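Local coordinates for protein PppA (Pseudomonas aeruginosa, PDB 6JKV) that probably removes phosphate from serine and threonine residues of proteins as a manganese-binding PP2C-family phosphatase, and is a key regulator of type VI secretion, at residues Ser48-Val59 with Asn253-Ala261; Asp157-Leu165 with His178-Arg186. All blocks are in the same frame, centred on the assembly; numbering follows the deposited sequence.

Contact 1 (Ser48-Val59 with Asn253-Ala261)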
loop_
_atom_site.group_PDB
_atom_site.type_symbol
_atom_site.label_atom_id
_atom_site.label_comp_id
_atom_site.label_asym_id
_atom_site.label_seq_id
_atom_site.Cartn_x
_atom_site.Cartn_y
_atom_site.Cartn_z
ATOM N N SER A 48 -5.357 -5.762 2.289
ATOM C CA SER A 48 -5.793 -4.371 2.065
ATOM C C SER A 48 -6.884 -4.019 3.065
ATOM O O SER A 48 -7.549 -4.920 3.573
ATOM C CB SER A 48 -6.230 -4.150 0.638
ATOM O OG SER A 48 -7.423 -4.854 0.355
ATOM N N LEU A 49 -7.009 -2.725 3.340
ATOM C CA LEU A 49 -8.119 -2.150 4.122
ATOM C C LEU A 49 -8.724 -0.999 3.316
ATOM O O LEU A 49 -8.005 -0.023 3.003
ATOM C CB LEU A 49 -7.620 -1.667 5.483
ATOM C CG LEU A 49 -8.695 -0.949 6.294
ATOM C CD1 LEU A 49 -9.712 -1.957 6.811
ATOM C CD2 LEU A 49 -8.103 -0.130 7.431
ATOM N N ASP A 50 -10.007 -1.119 2.997
ATOM C CA ASP A 50 -10.772 -0.087 2.265
ATOM C C ASP A 50 -11.782 0.522 3.241
ATOM O O ASP A 50 -12.919 0.039 3.286
ATOM C CB ASP A 50 -11.413 -0.703 1.021
ATOM C CG ASP A 50 -12.164 0.303 0.172
ATOM O OD1 ASP A 50 -11.768 1.490 0.177
ATOM O OD2 ASP A 50 -13.151 -0.097 -0.484
ATOM N N ALA A 51 -11.369 1.527 4.016
ATOM C CA ALA A 51 -12.211 2.140 5.066
ATOM C C ALA A 51 -12.402 3.621 4.754
ATOM O O ALA A 51 -11.922 4.488 5.488
ATOM C CB ALA A 51 -11.612 1.919 6.439
ATOM N N PRO A 52 -13.142 3.967 3.678
ATOM C CA PRO A 52 -13.421 5.374 3.389
ATOM C C PRO A 52 -14.288 6.013 4.481
ATOM O O PRO A 52 -14.263 7.210 4.590
ATOM C CB PRO A 52 -14.159 5.332 2.043
ATOM C CG PRO A 52 -14.787 3.955 2.005
ATOM C CD PRO A 52 -13.804 3.057 2.724
ATOM N N GLU A 53 -15.000 5.200 5.268
ATOM C CA GLU A 53 -15.796 5.674 6.431
ATOM C C GLU A 53 -14.870 6.231 7.521
ATOM O O GLU A 53 -15.387 6.946 8.402
ATOM C CB GLU A 53 -16.698 4.566 6.989
ATOM C CG GLU A 53 -15.963 3.429 7.686
ATOM C CD GLU A 53 -15.453 2.324 6.773
ATOM O OE1 GLU A 53 -15.448 2.505 5.530
ATOM O OE2 GLU A 53 -15.051 1.278 7.312
ATOM N N ALA A 54 -13.573 5.904 7.487
ATOM C CA ALA A 54 -12.550 6.436 8.417
ATOM C C ALA A 54 -11.517 7.278 7.661
ATOM O O ALA A 54 -10.506 7.690 8.290
ATOM C CB ALA A 54 -11.876 5.300 9.161
ATOM N N GLY A 55 -11.753 7.523 6.371
ATOM C CA GLY A 55 -10.788 8.193 5.480
ATOM C C GLY A 55 -9.464 7.451 5.434
ATOM O O GLY A 55 -8.439 8.114 5.425
ATOM N N LEU A 56 -9.493 6.119 5.410
ATOM C CA LEU A 56 -8.279 5.275 5.523
ATOM C C LEU A 56 -8.270 4.229 4.417
ATOM O O LEU A 56 -9.299 3.555 4.216
ATOM C CB LEU A 56 -8.235 4.580 6.883
ATOM C CG LEU A 56 -6.922 3.854 7.181
ATOM C CD1 LEU A 56 -5.748 4.816 7.133
ATOM C CD2 LEU A 56 -6.989 3.179 8.542
ATOM N N TRP A 57 -7.132 4.106 3.741
ATOM C CA TRP A 57 -6.912 3.089 2.686
ATOM C C TRP A 57 -5.510 2.521 2.852
ATOM O O TRP A 57 -4.564 3.305 2.964
ATOM C CB TRP A 57 -7.133 3.697 1.303
ATOM C CG TRP A 57 -8.478 4.338 1.199
ATOM C CD1 TRP A 57 -9.653 3.728 0.876
ATOM C CD2 TRP A 57 -8.795 5.715 1.453
ATOM N NE1 TRP A 57 -10.679 4.634 0.901
ATOM C CE2 TRP A 57 -10.178 5.865 1.241
ATOM C CE3 TRP A 57 -8.045 6.832 1.823
ATOM C CZ2 TRP A 57 -10.824 7.092 1.383
ATOM C CZ3 TRP A 57 -8.684 8.045 1.964
ATOM C CH2 TRP A 57 -10.053 8.169 1.754
ATOM N N VAL A 58 -5.408 1.199 2.888
ATOM C CA VAL A 58 -4.150 0.502 3.244
ATOM C C VAL A 58 -3.944 -0.633 2.249
ATOM O O VAL A 58 -4.922 -1.323 1.922
ATOM C CB VAL A 58 -4.183 -0.010 4.697
ATOM C CG1 VAL A 58 -2.932 -0.808 5.028
ATOM C CG2 VAL A 58 -4.376 1.126 5.694
ATOM N N VAL A 59 -2.707 -0.800 1.794
ATOM C CA VAL A 59 -2.229 -2.039 1.133
ATOM C C VAL A 59 -0.957 -2.500 1.851
ATOM O O VAL A 59 -0.082 -1.663 2.101
ATOM C CB VAL A 59 -1.996 -1.817 -0.365
ATOM C CG1 VAL A 59 -1.321 -3.024 -1.003
ATOM C CG2 VAL A 59 -3.293 -1.475 -1.084
ATOM N N ASN A 253 1.543 -12.030 -5.937
ATOM C CA ASN A 253 0.241 -11.541 -5.423
ATOM C C ASN A 253 0.073 -10.121 -5.962
ATOM O O ASN A 253 1.035 -9.341 -5.891
ATOM C CB ASN A 253 0.166 -11.539 -3.898
ATOM C CG ASN A 253 0.440 -12.891 -3.266
ATOM O OD1 ASN A 253 0.824 -12.958 -2.099
ATOM N ND2 ASN A 253 0.223 -13.967 -4.010
ATOM N N ILE A 254 -1.091 -9.804 -6.507
ATOM C CA ILE A 254 -1.335 -8.486 -7.142
ATOM C C ILE A 254 -2.550 -7.871 -6.463
ATOM O O ILE A 254 -3.620 -8.491 -6.501
ATOM C CB ILE A 254 -1.502 -8.615 -8.669
ATOM C CG1 ILE A 254 -1.950 -7.288 -9.279
ATOM C CG2 ILE A 254 -2.433 -9.760 -9.038
ATOM C CD1 ILE A 254 -1.647 -7.176 -10.759
ATOM N N THR A 255 -2.358 -6.707 -5.842
ATOM C CA THR A 255 -3.439 -5.967 -5.158
ATOM C C THR A 255 -3.466 -4.534 -5.684
ATOM O O THR A 255 -2.383 -3.938 -5.855
ATOM C CB THR A 255 -3.260 -6.000 -3.638
ATOM O OG1 THR A 255 -3.154 -7.367 -3.247
ATOM C CG2 THR A 255 -4.413 -5.335 -2.911
ATOM N N ALA A 256 -4.666 -4.019 -5.933
ATOM C CA ALA A 256 -4.889 -2.630 -6.370
ATOM C C ALA A 256 -6.033 -2.047 -5.546
ATOM O O ALA A 256 -7.045 -2.742 -5.324
ATOM C CB ALA A 256 -5.176 -2.577 -7.852
ATOM N N LEU A 257 -5.833 -0.823 -5.076
ATOM C CA LEU A 257 -6.854 -0.051 -4.335
ATOM C C LEU A 257 -6.869 1.359 -4.916
ATOM O O LEU A 257 -5.806 2.021 -4.909
ATOM C CB LEU A 257 -6.501 -0.055 -2.847
ATOM C CG LEU A 257 -7.657 0.224 -1.893
ATOM C CD1 LEU A 257 -7.435 -0.467 -0.547
ATOM C CD2 LEU A 257 -7.818 1.723 -1.715
ATOM N N VAL A 258 -8.023 1.777 -5.433
ATOM C CA VAL A 258 -8.177 3.094 -6.105
ATOM C C VAL A 258 -9.104 3.961 -5.259
ATOM O O VAL A 258 -10.143 3.461 -4.795
ATOM C CB VAL A 258 -8.656 2.957 -7.561
ATOM C CG1 VAL A 258 -9.141 4.290 -8.126
ATOM C CG2 VAL A 258 -7.543 2.388 -8.422
ATOM N N VAL A 259 -8.695 5.207 -5.055
ATOM C CA VAL A 259 -9.480 6.233 -4.330
ATOM C C VAL A 259 -9.676 7.411 -5.283
ATOM O O VAL A 259 -8.697 7.838 -5.934
ATOM C CB VAL A 259 -8.776 6.663 -3.032
ATOM C CG1 VAL A 259 -9.601 7.669 -2.247
ATOM C CG2 VAL A 259 -8.443 5.464 -2.159
ATOM N N ARG A 260 -10.899 7.926 -5.343
ATOM C CA ARG A 260 -11.234 9.102 -6.173
ATOM C C ARG A 260 -11.880 10.173 -5.295
ATOM O O ARG A 260 -12.812 9.843 -4.553
ATOM C CB ARG A 260 -12.166 8.714 -7.319
ATOM C CG ARG A 260 -12.524 9.892 -8.215
ATOM C CD ARG A 260 -13.332 9.457 -9.409
ATOM N NE ARG A 260 -12.498 8.922 -10.474
ATOM C CZ ARG A 260 -11.812 9.656 -11.335
ATOM N NH1 ARG A 260 -11.818 10.978 -11.236
ATOM N NH2 ARG A 260 -11.120 9.060 -12.294
ATOM N N ALA A 261 -11.402 11.413 -5.415
ATOM C CA ALA A 261 -11.913 12.583 -4.673
ATOM C C ALA A 261 -12.924 13.342 -5.534
ATOM O O ALA A 261 -12.693 13.458 -6.755
ATOM C CB ALA A 261 -10.765 13.468 -4.271
#
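Val259 lays its CG2 methyl over the Trp57 indole, 3.5 Å from the centroid of the five-membered ring and 9° off its normal, a CH-pi contact; its other methyl, CG1, reaches the six-membered ring at CZ2 (3.9 Å). Gly55 C lies over the opposite face, toward its rim, and Asp50 OD1 lies in the ring plane at the edge, itself hydrogen-bonded to Ser31 OG. With CG anti to its carbonyl carbon (chi1 -55°), Trp57 stands crosswise to both Val259 and Leu257.

Leu257 forks between the two strands of the hairpin. Its CD2 meets Trp57 CB at 3.7 Å, while CD1 rests 3.6 Å from both Leu49 O and Val58 O; each of these carbonyls accepts the backbone N-H of the other residue. The Val59 and Leu257 side chains run past each other in opposite directions, CG2 of Val59 3.9 Å from Leu257 CB. Farther along, Thr255 turns its methyl CG2 to Ser48 CB (4.2 Å), and its OG1 bonds to Ser35 and Asp46. The hairpin closes through a G1 bulge, where Gly55 and Leu56 both face Ala51.

This is face-to-face packing in the PP2C beta sandwich, the axes of 56-59 and 254-261 running 8.0 Å apart. Trp57 and Val59 also lean on strand 120-129, Leu257 touches Ser33 of strand 29-36, and Ala256 and Val258, on the other side of strand 254-261, pack against helix 234-247.

Contact 2 (Asp157-Leu165 with His178-Arg186)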
loop_
_atom_site.group_PDB
_atom_site.type_symbol
_atom_site.label_atom_id
_atom_site.label_comp_id
_atom_site.label_asym_id
_atom_site.label_seq_id
_atom_site.Cartn_x
_atom_site.Cartn_y
_atom_site.Cartn_z
ATOM N N ASP A 157 10.170 3.601 -3.269
ATOM C CA ASP A 157 10.407 2.241 -2.733
ATOM C C ASP A 157 11.540 2.291 -1.705
ATOM O O ASP A 157 12.585 2.911 -1.987
ATOM C CB ASP A 157 10.724 1.258 -3.857
ATOM C CG ASP A 157 9.540 0.922 -4.757
ATOM O OD1 ASP A 157 8.405 1.339 -4.431
ATOM O OD2 ASP A 157 9.757 0.249 -5.782
ATOM N N HIS A 158 11.321 1.674 -0.544
ATOM C CA HIS A 158 12.400 1.314 0.407
ATOM C C HIS A 158 12.980 -0.017 -0.056
ATOM O O HIS A 158 12.572 -1.067 0.459
ATOM C CB HIS A 158 11.877 1.257 1.839
ATOM C CG HIS A 158 11.342 2.560 2.314
ATOM N ND1 HIS A 158 10.059 2.688 2.800
ATOM C CD2 HIS A 158 11.905 3.787 2.371
ATOM C CE1 HIS A 158 9.858 3.939 3.151
ATOM N NE2 HIS A 158 10.977 4.633 2.894
ATOM N N SER A 159 13.877 0.048 -1.034
ATOM C CA SER A 159 14.443 -1.129 -1.722
ATOM C C SER A 159 15.914 -0.871 -2.025
ATOM O O SER A 159 16.310 0.300 -2.223
ATOM C CB SER A 159 13.690 -1.447 -2.983
ATOM O OG SER A 159 14.050 -0.553 -4.027
ATOM N N TYR A 160 16.678 -1.954 -2.047
ATOM C CA TYR A 160 18.114 -1.942 -2.390
ATOM C C TYR A 160 18.303 -1.297 -3.762
ATOM O O TYR A 160 19.209 -0.453 -3.911
ATOM C CB TYR A 160 18.669 -3.364 -2.391
ATOM C CG TYR A 160 20.170 -3.401 -2.407
ATOM C CD1 TYR A 160 20.892 -3.189 -1.244
ATOM C CD2 TYR A 160 20.867 -3.617 -3.583
ATOM C CE1 TYR A 160 22.276 -3.213 -1.243
ATOM C CE2 TYR A 160 22.250 -3.659 -3.598
ATOM C CZ TYR A 160 22.955 -3.441 -2.425
ATOM O OH TYR A 160 24.318 -3.479 -2.414
ATOM N N VAL A 161 17.467 -1.699 -4.724
ATOM C CA VAL A 161 17.483 -1.169 -6.114
ATOM C C VAL A 161 17.310 0.349 -6.049
ATOM O O VAL A 161 18.127 1.045 -6.650
ATOM C CB VAL A 161 16.409 -1.835 -6.999
ATOM C CG1 VAL A 161 16.339 -1.197 -8.380
ATOM C CG2 VAL A 161 16.660 -3.325 -7.125
ATOM N N GLN A 162 16.302 0.840 -5.324
ATOM C CA GLN A 162 15.973 2.290 -5.292
ATOM C C GLN A 162 17.174 3.075 -4.755
ATOM O O GLN A 162 17.433 4.173 -5.273
ATOM C CB GLN A 162 14.736 2.572 -4.443
ATOM C CG GLN A 162 14.304 4.032 -4.488
ATOM C CD GLN A 162 13.777 4.416 -5.848
ATOM O OE1 GLN A 162 12.742 3.921 -6.285
ATOM N NE2 GLN A 162 14.467 5.322 -6.520
ATOM N N GLU A 163 17.887 2.533 -3.765
ATOM C CA GLU A 163 19.090 3.194 -3.193
ATOM C C GLU A 163 20.186 3.257 -4.254
ATOM O O GLU A 163 20.854 4.303 -4.339
ATOM C CB GLU A 163 19.584 2.478 -1.940
ATOM C CG GLU A 163 18.541 2.416 -0.836
ATOM C CD GLU A 163 19.016 1.721 0.430
ATOM O OE1 GLU A 163 18.829 2.294 1.515
ATOM O OE2 GLU A 163 19.559 0.598 0.333
ATOM N N LEU A 164 20.356 2.194 -5.042
ATOM C CA LEU A 164 21.342 2.189 -6.152
ATOM C C LEU A 164 20.914 3.223 -7.204
ATOM O O LEU A 164 21.792 3.939 -7.717
ATOM C CB LEU A 164 21.463 0.789 -6.762
ATOM C CG LEU A 164 22.101 -0.282 -5.883
ATOM C CD1 LEU A 164 21.910 -1.652 -6.516
ATOM C CD2 LEU A 164 23.575 -0.011 -5.646
ATOM N N LEU A 165 19.617 3.325 -7.505
ATOM C CA LEU A 165 19.119 4.259 -8.547
ATOM C C LEU A 165 19.242 5.692 -8.030
ATOM O O LEU A 165 19.534 6.589 -8.840
ATOM C CB LEU A 165 17.666 3.947 -8.912
ATOM C CG LEU A 165 17.047 4.917 -9.920
ATOM C CD1 LEU A 165 17.786 4.862 -11.246
ATOM C CD2 LEU A 165 15.564 4.634 -10.120
ATOM N N HIS A 178 15.803 -5.237 -11.873
ATOM C CA HIS A 178 17.131 -5.517 -11.275
ATOM C C HIS A 178 17.060 -6.778 -10.417
ATOM O O HIS A 178 16.072 -7.004 -9.721
ATOM C CB HIS A 178 17.596 -4.315 -10.449
ATOM C CG HIS A 178 19.064 -4.304 -10.179
ATOM N ND1 HIS A 178 19.612 -4.827 -9.028
ATOM C CD2 HIS A 178 20.096 -3.815 -10.895
ATOM C CE1 HIS A 178 20.923 -4.682 -9.050
ATOM N NE2 HIS A 178 21.245 -4.066 -10.189
ATOM N N PRO A 179 18.103 -7.638 -10.438
ATOM C CA PRO A 179 18.091 -8.868 -9.642
ATOM C C PRO A 179 18.039 -8.649 -8.121
ATOM O O PRO A 179 17.651 -9.575 -7.440
ATOM C CB PRO A 179 19.377 -9.599 -10.059
ATOM C CG PRO A 179 20.257 -8.534 -10.680
ATOM C CD PRO A 179 19.309 -7.517 -11.272
ATOM N N ARG A 180 18.373 -7.452 -7.627
ATOM C CA ARG A 180 18.352 -7.128 -6.174
ATOM C C ARG A 180 16.984 -6.588 -5.740
ATOM O O ARG A 180 16.878 -6.139 -4.591
ATOM C CB ARG A 180 19.443 -6.109 -5.839
ATOM C CG ARG A 180 20.860 -6.598 -6.105
ATOM C CD ARG A 180 21.334 -7.588 -5.066
ATOM N NE ARG A 180 22.665 -8.080 -5.397
ATOM C CZ ARG A 180 23.788 -7.778 -4.751
ATOM N NH1 ARG A 180 23.769 -6.987 -3.690
ATOM N NH2 ARG A 180 24.936 -8.295 -5.148
ATOM N N ALA A 181 15.959 -6.681 -6.589
ATOM C CA ALA A 181 14.616 -6.099 -6.343
ATOM C C ALA A 181 13.905 -6.785 -5.168
ATOM O O ALA A 181 12.933 -6.210 -4.668
ATOM C CB ALA A 181 13.777 -6.177 -7.598
ATOM N N ASN A 182 14.336 -7.978 -4.755
ATOM C CA ASN A 182 13.628 -8.741 -3.696
ATOM C C ASN A 182 14.088 -8.284 -2.309
ATOM O O ASN A 182 13.503 -8.737 -1.317
ATOM C CB ASN A 182 13.808 -10.247 -3.874
ATOM C CG ASN A 182 12.835 -10.821 -4.884
ATOM O OD1 ASN A 182 13.008 -10.663 -6.092
ATOM N ND2 ASN A 182 11.801 -11.491 -4.394
ATOM N N VAL A 183 15.092 -7.412 -2.236
ATOM C CA VAL A 183 15.574 -6.862 -0.943
ATOM C C VAL A 183 14.768 -5.603 -0.636
ATOM O O VAL A 183 14.899 -4.619 -1.360
ATOM C CB VAL A 183 17.083 -6.585 -0.970
ATOM C CG1 VAL A 183 17.533 -5.833 0.273
ATOM C CG2 VAL A 183 17.859 -7.877 -1.134
ATOM N N VAL A 184 13.940 -5.670 0.399
ATOM C CA VAL A 184 13.211 -4.497 0.945
ATOM C C VAL A 184 14.027 -3.974 2.129
ATOM O O VAL A 184 14.429 -4.787 2.979
ATOM C CB VAL A 184 11.768 -4.874 1.326
ATOM C CG1 VAL A 184 11.087 -3.771 2.099
ATOM C CG2 VAL A 184 10.961 -5.239 0.089
ATOM N N THR A 185 14.301 -2.670 2.150
ATOM C CA THR A 185 15.198 -2.046 3.157
ATOM C C THR A 185 14.397 -1.590 4.374
ATOM O O THR A 185 14.999 -1.402 5.430
ATOM C CB THR A 185 15.991 -0.885 2.554
ATOM O OG1 THR A 185 15.061 0.047 2.015
ATOM C CG2 THR A 185 16.927 -1.330 1.453
ATOM N N ARG A 186 13.093 -1.382 4.237
ATOM C CA ARG A 186 12.231 -1.113 5.410
ATOM C C ARG A 186 10.884 -1.788 5.185
ATOM O O ARG A 186 10.389 -1.801 4.034
ATOM C CB ARG A 186 12.024 0.382 5.681
ATOM C CG ARG A 186 13.185 1.289 5.314
ATOM C CD ARG A 186 12.835 2.723 5.649
ATOM N NE ARG A 186 13.913 3.636 5.300
ATOM C CZ ARG A 186 13.888 4.945 5.507
ATOM N NH1 ARG A 186 12.832 5.512 6.068
ATOM N NH2 ARG A 186 14.924 5.683 5.152
HETATM O O HOH W 1 15.575 -4.103 -3.772
#
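Val183 O is gripped twice: by Tyr160 N (3.3 Å, nearly straight at 169°) and by a bridging water, 2.6 Å away, which donates to it. The same water donates to Arg180 O and accepts from Val161 N, joining the two overlapping type I turns of 178-183 to the start of helix 160-165. Ser159 is the N-cap, its OG taking Gln162 N at 2.9 Å.

Two residues beyond Val183, Thr185 N bonds to His158 O (2.9 Å); with the Tyr160 N bond this makes Ser159 and Val184 a single beta bridge. Arg186, extended from CG to NE, runs over His158: CD makes a CH-pi contact 3.6 Å from the ring centroid, and the guanidinium and ring planes are 6° apart. His158 is fixed by Ser197 at NE2 and Gly139 N at ND1, and its ring also meets Trp137.

Arg180 runs alongside Tyr160, and its bend at chi2 (-75°) brings NH1 to 3.7 Å from Tyr160 CE2. Val161 CG2 packs on His178 CB and the Ala181 backbone.

The first amides of the helix thus find oxygen partners in a carbonyl, a water and a hydroxyl, which would partly balance the positive helix end.

After strand 29-36 the chain forms the hairpin that includes 48-59, and contact 1 is completed only by the last strand, 254-261, closing a loop of 193 residues. Contact 2 is nested within that loop and is far more local: its segments are 12 residues apart, a connection that includes the unmodelled 168-176. Contact 1 joins the two sheets of the sandwich in its interior, whereas contact 2 folds a surface excursion between strands 150-153 and 197-202, each in a different sheet. Their centres lie 24 Å apart and their nearest atoms about 10 Å, so the two do not touch. Both have one end near the manganese centre: the side chains of Thr255 and Val184 are each about 8 Å from a bound manganese ion.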